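Local coordinates for 2-hydroxyisobutyryl-CoA synthetase (Aquincola tertiaricarbonis, PDB 6HDY), which is a CoA synthetase of the ANL (AMP-binding) enzyme family, with a large N-terminal domain and a smaller C-terminal domain, at residues L210-A216 with N241-C246; W156-I160 with M285-E291. One frame throughout, in Å; residues are numbered along the deposited sequence.

Contact 1: L210-A216 with N241-C246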
ATOM      1  N   LEU A 210       1.852   8.639 -14.854  1.00 38.32           N
ATOM      2  CA  LEU A 210       0.625   9.363 -15.229  1.00 39.13           C
ATOM      3  C   LEU A 210       0.701   9.866 -16.680  1.00 47.47           C
ATOM      4  O   LEU A 210      -0.319   9.886 -17.379  1.00 47.25           O
ATOM      5  CB  LEU A 210       0.362  10.543 -14.283  1.00 39.00           C
ATOM      6  CG  LEU A 210       0.231  10.229 -12.779  1.00 41.62           C
ATOM      7  CD1 LEU A 210       0.327  11.497 -11.969  1.00 41.39           C
ATOM      8  CD2 LEU A 210      -1.054   9.498 -12.460  1.00 43.31           C
ATOM      9  N   ASP A 211       1.907  10.279 -17.123  1.00 46.59           N
ATOM     10  CA  ASP A 211       2.161  10.736 -18.489  1.00 48.45           C
ATOM     11  C   ASP A 211       2.053   9.552 -19.452  1.00 54.78           C
ATOM     12  O   ASP A 211       1.462   9.695 -20.515  1.00 56.93           O
ATOM     13  CB  ASP A 211       3.554  11.384 -18.590  1.00 51.30           C
ATOM     14  CG  ASP A 211       3.808  12.124 -19.902  1.00 59.53           C
ATOM     15  OD1 ASP A 211       3.304  13.262 -20.051  1.00 59.51           O
ATOM     16  OD2 ASP A 211       4.558  11.590 -20.748  1.00 64.22           O
ATOM     17  N   THR A 212       2.600   8.374 -19.070  1.00 50.35           N
ATOM     18  CA  THR A 212       2.541   7.160 -19.888  1.00 49.94           C
ATOM     19  C   THR A 212       1.126   6.552 -19.921  1.00 52.15           C
ATOM     20  O   THR A 212       0.582   6.339 -21.007  1.00 54.32           O
ATOM     21  CB  THR A 212       3.580   6.133 -19.404  1.00 55.67           C
ATOM     22  OG1 THR A 212       4.879   6.734 -19.359  1.00 54.74           O
ATOM     23  CG2 THR A 212       3.607   4.863 -20.267  1.00 55.78           C
ATOM     24  N   MET A 213       0.552   6.258 -18.736  1.00 45.31           N
ATOM     25  CA  MET A 213      -0.742   5.580 -18.554  1.00 43.14           C
ATOM     26  C   MET A 213      -1.960   6.423 -18.879  1.00 45.24           C
ATOM     27  O   MET A 213      -2.964   5.869 -19.301  1.00 46.11           O
ATOM     28  CB  MET A 213      -0.879   5.005 -17.123  1.00 43.36           C
ATOM     29  CG  MET A 213       0.085   3.885 -16.782  1.00 45.81           C
ATOM     30  SD  MET A 213      -0.160   2.350 -17.724  1.00 50.66           S
ATOM     31  CE  MET A 213       1.496   2.035 -18.091  1.00 48.33           C
ATOM     32  N   LYS A 214      -1.897   7.750 -18.645  1.00 41.65           N
ATOM     33  CA  LYS A 214      -2.999   8.703 -18.898  1.00 41.35           C
ATOM     34  C   LYS A 214      -4.334   8.264 -18.197  1.00 43.27           C
ATOM     35  O   LYS A 214      -5.311   7.933 -18.870  1.00 42.44           O
ATOM     36  CB  LYS A 214      -3.178   9.012 -20.410  1.00 46.15           C
ATOM     37  CG  LYS A 214      -1.873   9.411 -21.109  1.00 53.06           C
ATOM     38  CD  LYS A 214      -1.935  10.783 -21.740  1.00 57.54           C
ATOM     39  CE  LYS A 214      -0.768  11.048 -22.668  1.00 66.77           C
ATOM     40  NZ  LYS A 214       0.370  11.718 -21.975  1.00 73.02           N
ATOM     41  N   PRO A 215      -4.386   8.273 -16.835  1.00 41.44           N
ATOM     42  CA  PRO A 215      -5.604   7.822 -16.138  1.00 40.57           C
ATOM     43  C   PRO A 215      -6.808   8.733 -16.249  1.00 44.29           C
ATOM     44  O   PRO A 215      -6.666   9.960 -16.334  1.00 44.57           O
ATOM     45  CB  PRO A 215      -5.147   7.727 -14.680  1.00 40.53           C
ATOM     46  CG  PRO A 215      -4.095   8.765 -14.570  1.00 45.64           C
ATOM     47  CD  PRO A 215      -3.331   8.623 -15.860  1.00 42.21           C
ATOM     48  N   ALA A 216      -7.999   8.134 -16.190  1.00 40.19           N
ATOM     49  CA  ALA A 216      -9.227   8.914 -16.225  1.00 40.91           C
ATOM     50  C   ALA A 216      -9.499   9.539 -14.857  1.00 42.91           C
ATOM     51  O   ALA A 216     -10.138  10.589 -14.798  1.00 42.55           O
ATOM     52  CB  ALA A 216     -10.397   8.042 -16.651  1.00 42.39           C
ATOM     53  N   ASN A 241      -1.469  17.024 -19.413  1.00 52.16           N
ATOM     54  CA  ASN A 241      -1.267  15.958 -20.377  1.00 53.42           C
ATOM     55  C   ASN A 241      -1.315  14.573 -19.728  1.00 53.70           C
ATOM     56  O   ASN A 241      -0.751  13.622 -20.267  1.00 53.07           O
ATOM     57  CB  ASN A 241       0.048  16.175 -21.168  1.00 62.12           C
ATOM     58  CG  ASN A 241       0.054  15.646 -22.600  1.00 95.70           C
ATOM     59  OD1 ASN A 241      -0.647  14.684 -22.963  1.00 86.79           O
ATOM     60  ND2 ASN A 241       0.885  16.250 -23.444  1.00 92.71           N
ATOM     61  N   PHE A 242      -2.031  14.452 -18.591  1.00 47.80           N
ATOM     62  CA  PHE A 242      -2.168  13.191 -17.859  1.00 43.77           C
ATOM     63  C   PHE A 242      -3.485  12.474 -18.192  1.00 49.15           C
ATOM     64  O   PHE A 242      -3.754  11.401 -17.657  1.00 47.04           O
ATOM     65  CB  PHE A 242      -2.008  13.443 -16.350  1.00 42.52           C
ATOM     66  CG  PHE A 242      -0.615  13.818 -15.876  1.00 42.34           C
ATOM     67  CD1 PHE A 242       0.489  13.697 -16.722  1.00 45.23           C
ATOM     68  CD2 PHE A 242      -0.398  14.233 -14.565  1.00 41.69           C
ATOM     69  CE1 PHE A 242       1.779  13.995 -16.267  1.00 46.17           C
ATOM     70  CE2 PHE A 242       0.898  14.501 -14.101  1.00 44.54           C
ATOM     71  CZ  PHE A 242       1.976  14.393 -14.959  1.00 44.00           C
ATOM     72  N   GLY A 243      -4.280  13.083 -19.078  1.00 49.19           N
ATOM     73  CA  GLY A 243      -5.566  12.570 -19.549  1.00 49.28           C
ATOM     74  C   GLY A 243      -6.658  12.487 -18.504  1.00 51.28           C
ATOM     75  O   GLY A 243      -7.657  11.798 -18.726  1.00 51.05           O
ATOM     76  N   LEU A 244      -6.485  13.199 -17.359  1.00 45.55           N
ATOM     77  CA  LEU A 244      -7.418  13.170 -16.232  1.00 42.89           C
ATOM     78  C   LEU A 244      -8.726  13.839 -16.513  1.00 48.01           C
ATOM     79  O   LEU A 244      -8.752  14.972 -17.014  1.00 49.16           O
ATOM     80  CB  LEU A 244      -6.790  13.753 -14.944  1.00 41.43           C
ATOM     81  CG  LEU A 244      -5.662  12.939 -14.305  1.00 44.07           C
ATOM     82  CD1 LEU A 244      -4.728  13.833 -13.531  1.00 43.98           C
ATOM     83  CD2 LEU A 244      -6.210  11.784 -13.430  1.00 39.66           C
ATOM     84  N   LYS A 245      -9.825  13.144 -16.190  1.00 43.81           N
ATOM     85  CA  LYS A 245     -11.163  13.730 -16.324  1.00 44.34           C
ATOM     86  C   LYS A 245     -11.521  14.257 -14.936  1.00 46.19           C
ATOM     87  O   LYS A 245     -12.268  15.233 -14.793  1.00 46.01           O
ATOM     88  CB  LYS A 245     -12.202  12.700 -16.805  1.00 47.44           C
ATOM     89  CG  LYS A 245     -11.876  12.037 -18.166  1.00 71.30           C
ATOM     90  CD  LYS A 245     -11.987  12.996 -19.378  1.00 86.43           C
ATOM     91  CE  LYS A 245     -11.426  12.411 -20.659  1.00 93.75           C
ATOM     92  NZ  LYS A 245      -9.941  12.516 -20.736  1.00 93.79           N
ATOM     93  N   CYS A 246     -10.969  13.604 -13.903  1.00 40.89           N
ATOM     94  CA  CYS A 246     -11.226  14.014 -12.538  1.00 39.89           C
ATOM     95  C   CYS A 246     -10.175  13.546 -11.559  1.00 41.09           C
ATOM     96  O   CYS A 246      -9.385  12.641 -11.835  1.00 37.48           O
ATOM     97  CB  CYS A 246     -12.630  13.614 -12.084  1.00 39.97           C
ATOM     98  SG  CYS A 246     -12.745  11.952 -11.381  1.00 41.94           S
TER
HETATM   99  O   HOH W   1      -7.946   9.244 -19.536  1.00 45.60           O
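F242 lies against the last turn of helix 202-213, with L210 over one ring face. L210 CB sits 3.8 Å from the centroid of the F242 ring, only 12° off the ring normal, a CH-pi contact. L210 CD1 adds apolar packing 3.7 Å from F242 CE2. The backbone and CB of D211 lie beside CD1 and CE1 of the same ring. Y268 of helix 258-268 and A232 of helix 222-234 also pack on F242.

K214 leaves the helix with positive phi (54°) and turns its side chain to N241. The chain bends at chi2 and chi4, which brings NZ back over the end of the helix. There K214 NZ donates to N241 O at 2.8 Å, nearly in line with the carbonyl bond. It also donates to D211 O at 2.7 Å, on a lone pair. Its bond to N241 OD1 is weak, and the salt bridge to D211 OD1 is long.

A216 works through its backbone, where the neighbouring parallel strands 217-220 and 246-249 begin. A216 O accepts from K245 N at 2.9 Å and from C246 N at 3.3 Å. C246 N comes in the carbonyl plane; K245 N lies above it, off a lone pair. A water bridges K214 O and G243 O.

One carbonyl oxygen thus takes two backbone N-H groups, and one ammonium serves a helix-end carbonyl and a loop carbonyl together.

Contact 2: W156-I160 with M285-E291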
ATOM      1  N   TRP A 156     -19.178   6.106  -9.333  1.00 36.99           N
ATOM      2  CA  TRP A 156     -20.008   6.130 -10.533  1.00 38.20           C
ATOM      3  C   TRP A 156     -20.704   7.511 -10.575  1.00 40.80           C
ATOM      4  O   TRP A 156     -20.776   8.130 -11.642  1.00 40.74           O
ATOM      5  CB  TRP A 156     -21.033   4.977 -10.509  1.00 38.29           C
ATOM      6  CG  TRP A 156     -21.977   4.992 -11.675  1.00 42.29           C
ATOM      7  CD1 TRP A 156     -23.025   5.836 -11.871  1.00 46.64           C
ATOM      8  CD2 TRP A 156     -21.949   4.120 -12.809  1.00 44.42           C
ATOM      9  NE1 TRP A 156     -23.613   5.589 -13.083  1.00 48.88           N
ATOM     10  CE2 TRP A 156     -22.988   4.528 -13.676  1.00 50.68           C
ATOM     11  CE3 TRP A 156     -21.138   3.036 -13.185  1.00 45.70           C
ATOM     12  CZ2 TRP A 156     -23.261   3.874 -14.882  1.00 52.33           C
ATOM     13  CZ3 TRP A 156     -21.399   2.397 -14.388  1.00 49.86           C
ATOM     14  CH2 TRP A 156     -22.443   2.824 -15.228  1.00 52.77           C
ATOM     15  N   GLY A 157     -21.123   8.001  -9.406  1.00 36.12           N
ATOM     16  CA  GLY A 157     -21.733   9.322  -9.250  1.00 37.71           C
ATOM     17  C   GLY A 157     -20.835  10.478  -9.666  1.00 41.38           C
ATOM     18  O   GLY A 157     -21.328  11.566 -10.000  1.00 42.40           O
ATOM     19  N   MET A 158     -19.503  10.249  -9.639  1.00 35.17           N
ATOM     20  CA  MET A 158     -18.482  11.212 -10.045  1.00 34.03           C
ATOM     21  C   MET A 158     -18.167  11.079 -11.546  1.00 41.14           C
ATOM     22  O   MET A 158     -17.294  11.787 -12.070  1.00 41.24           O
ATOM     23  CB  MET A 158     -17.211  11.037  -9.218  1.00 33.93           C
ATOM     24  CG  MET A 158     -17.430  11.126  -7.722  1.00 35.64           C
ATOM     25  SD  MET A 158     -15.877  10.852  -6.826  1.00 37.00           S
ATOM     26  CE  MET A 158     -16.358  11.405  -5.137  1.00 32.38           C
ATOM     27  N   GLY A 159     -18.900  10.196 -12.227  1.00 38.99           N
ATOM     28  CA  GLY A 159     -18.706   9.929 -13.647  1.00 40.35           C
ATOM     29  C   GLY A 159     -17.589   8.951 -13.962  1.00 42.89           C
ATOM     30  O   GLY A 159     -17.203   8.830 -15.130  1.00 43.09           O
ATOM     31  N   ILE A 160     -17.034   8.261 -12.924  1.00 36.96           N
ATOM     32  CA  ILE A 160     -15.991   7.238 -13.079  1.00 35.42           C
ATOM     33  C   ILE A 160     -16.686   5.955 -13.558  1.00 39.50           C
ATOM     34  O   ILE A 160     -17.774   5.618 -13.082  1.00 40.09           O
ATOM     35  CB  ILE A 160     -15.090   7.028 -11.804  1.00 36.63           C
ATOM     36  CG1 ILE A 160     -14.670   8.379 -11.156  1.00 35.63           C
ATOM     37  CG2 ILE A 160     -13.848   6.179 -12.138  1.00 34.05           C
ATOM     38  CD1 ILE A 160     -14.038   8.261  -9.740  1.00 37.76           C
ATOM     39  N   MET A 285     -16.730   7.642   1.939  1.00 29.20           N
ATOM     40  CA  MET A 285     -17.261   8.422   0.820  1.00 28.66           C
ATOM     41  C   MET A 285     -18.772   8.707   1.030  1.00 34.27           C
ATOM     42  O   MET A 285     -19.399   9.258   0.141  1.00 35.78           O
ATOM     43  CB  MET A 285     -16.990   7.712  -0.538  1.00 29.84           C
ATOM     44  CG  MET A 285     -15.525   7.701  -0.932  1.00 30.33           C
ATOM     45  SD  MET A 285     -15.145   6.920  -2.530  1.00 32.34           S
ATOM     46  CE  MET A 285     -15.795   8.106  -3.619  1.00 31.59           C
ATOM     47  N   ASN A 286     -19.344   8.385   2.221  1.00 31.97           N
ATOM     48  CA  ASN A 286     -20.760   8.651   2.578  1.00 32.35           C
ATOM     49  C   ASN A 286     -21.126  10.162   2.465  1.00 34.38           C
ATOM     50  O   ASN A 286     -22.294  10.547   2.461  1.00 34.05           O
ATOM     51  CB  ASN A 286     -21.076   8.087   3.978  1.00 29.38           C
ATOM     52  CG  ASN A 286     -20.420   8.867   5.092  1.00 36.66           C
ATOM     53  OD1 ASN A 286     -19.227   8.793   5.297  1.00 27.32           O
ATOM     54  ND2 ASN A 286     -21.169   9.679   5.808  1.00 33.73           N
ATOM     55  N   VAL A 287     -20.103  11.003   2.412  1.00 31.09           N
ATOM     56  CA  VAL A 287     -20.208  12.435   2.126  1.00 31.09           C
ATOM     57  C   VAL A 287     -19.323  12.625   0.892  1.00 33.97           C
ATOM     58  O   VAL A 287     -18.136  12.256   0.927  1.00 32.46           O
ATOM     59  CB  VAL A 287     -19.915  13.425   3.293  1.00 33.41           C
ATOM     60  CG1 VAL A 287     -20.999  13.354   4.362  1.00 33.61           C
ATOM     61  CG2 VAL A 287     -18.528  13.214   3.895  1.00 31.66           C
ATOM     62  N   ALA A 288     -19.945  13.010  -0.237  1.00 30.01           N
ATOM     63  CA  ALA A 288     -19.247  13.141  -1.522  1.00 29.11           C
ATOM     64  C   ALA A 288     -20.011  13.934  -2.548  1.00 34.30           C
ATOM     65  O   ALA A 288     -21.216  13.733  -2.725  1.00 35.55           O
ATOM     66  CB  ALA A 288     -18.921  11.755  -2.107  1.00 28.49           C
ATOM     67  N   GLY A 289     -19.274  14.738  -3.300  1.00 31.70           N
ATOM     68  CA  GLY A 289     -19.825  15.488  -4.426  1.00 34.07           C
ATOM     69  C   GLY A 289     -20.078  14.579  -5.620  1.00 38.74           C
ATOM     70  O   GLY A 289     -19.555  13.451  -5.692  1.00 34.96           O
ATOM     71  N   THR A 290     -20.943  15.033  -6.542  1.00 38.80           N
ATOM     72  CA  THR A 290     -21.273  14.240  -7.739  1.00 39.16           C
ATOM     73  C   THR A 290     -20.848  15.012  -9.001  1.00 44.56           C
ATOM     74  O   THR A 290     -20.458  16.164  -8.893  1.00 43.69           O
ATOM     75  CB  THR A 290     -22.740  13.790  -7.724  1.00 39.12           C
ATOM     76  OG1 THR A 290     -23.564  14.918  -7.983  1.00 39.85           O
ATOM     77  CG2 THR A 290     -23.157  13.134  -6.418  1.00 30.77           C
ATOM     78  N   GLU A 291     -20.870  14.378 -10.181  1.00 43.59           N
ATOM     79  CA  GLU A 291     -20.482  15.049 -11.424  1.00 44.18           C
ATOM     80  C   GLU A 291     -21.237  16.376 -11.669  1.00 48.12           C
ATOM     81  O   GLU A 291     -20.603  17.349 -12.076  1.00 47.17           O
ATOM     82  CB  GLU A 291     -20.582  14.122 -12.638  1.00 46.02           C
ATOM     83  CG  GLU A 291     -19.965  14.734 -13.891  1.00 51.15           C
ATOM     84  CD  GLU A 291     -19.960  13.859 -15.124  1.00 64.62           C
ATOM     85  OE1 GLU A 291     -20.504  12.733 -15.068  1.00 41.75           O
ATOM     86  OE2 GLU A 291     -19.389  14.297 -16.147  1.00 58.35           O
TER
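The carboxylate of E291 meets the backbone of G159, with E291 OE1 3.6 Å from G159 CA. With chi1 at -170° and the rest of the chain extended, the carboxylate reaches past M158 to G159. The second flat group is the G157 peptide. E291 N donates to G157 O at 2.9 Å, with an angle of 166° at the hydrogen. The donor lies in the carbonyl plane, on a lone pair. T290 CB packs against the same oxygen at 3.5 Å.

G159 closes helix 141-157 with a Schellman motif. Its phi is positive, and the bond from G159 N to W156 O, 2.9 Å long, is one of the two that run back into the last turn.

M158 has the most surface buried here. It starts out away from 285-291, yet its extended chain returns the methyl to it. M158 CE reaches M285 CE at 3.7 Å, and the two side chains meet at a slant. M158 CE is also 4.0 Å from A288 CB, and M158 CG runs along G289 O at 3.7 Å. F248 of strand 246-249 packs on both methionines. H151 of helix 141-157 is hydrogen-bonded to M285 N.

M285 follows the pocket residue F284, and its side chain lies about 7 Å from the bound (3S)-3-hydroxybutanoic acid, consistent with second-shell packing. The chemistry is mixed: thioether methyls and A288 form a buried apolar layer, and one straight bond satisfies a carbonyl of the last helical turn. The nearby helix end may raise the pKa of E291 a little, but its carboxylate is partly exposed, and solvent would limit the effect.

How the contacts relate
Contacts 1 and 2 have centres about 19 Å apart, in the AMP-binding part of the chain. Contact 1 is nested inside the loop closed by contact 2: 156-160 comes first, then 210-216, 241-246 and 285-291. It sits at the N-terminal ends of two inner strands of the five-stranded parallel sheet, about 23 Å from the centre of the chain, against about 13 Å for contact 2. C246 SG packs 4.1 Å from I160 CG1. Strand 287-288 of contact 2 is outermost in a separate three-stranded antiparallel sheet. The parallel sheet meets contact 2 by packing of F248 and backbone bonding of G289 with D274. K271 bonds to both contacts, at K245 and E291 O.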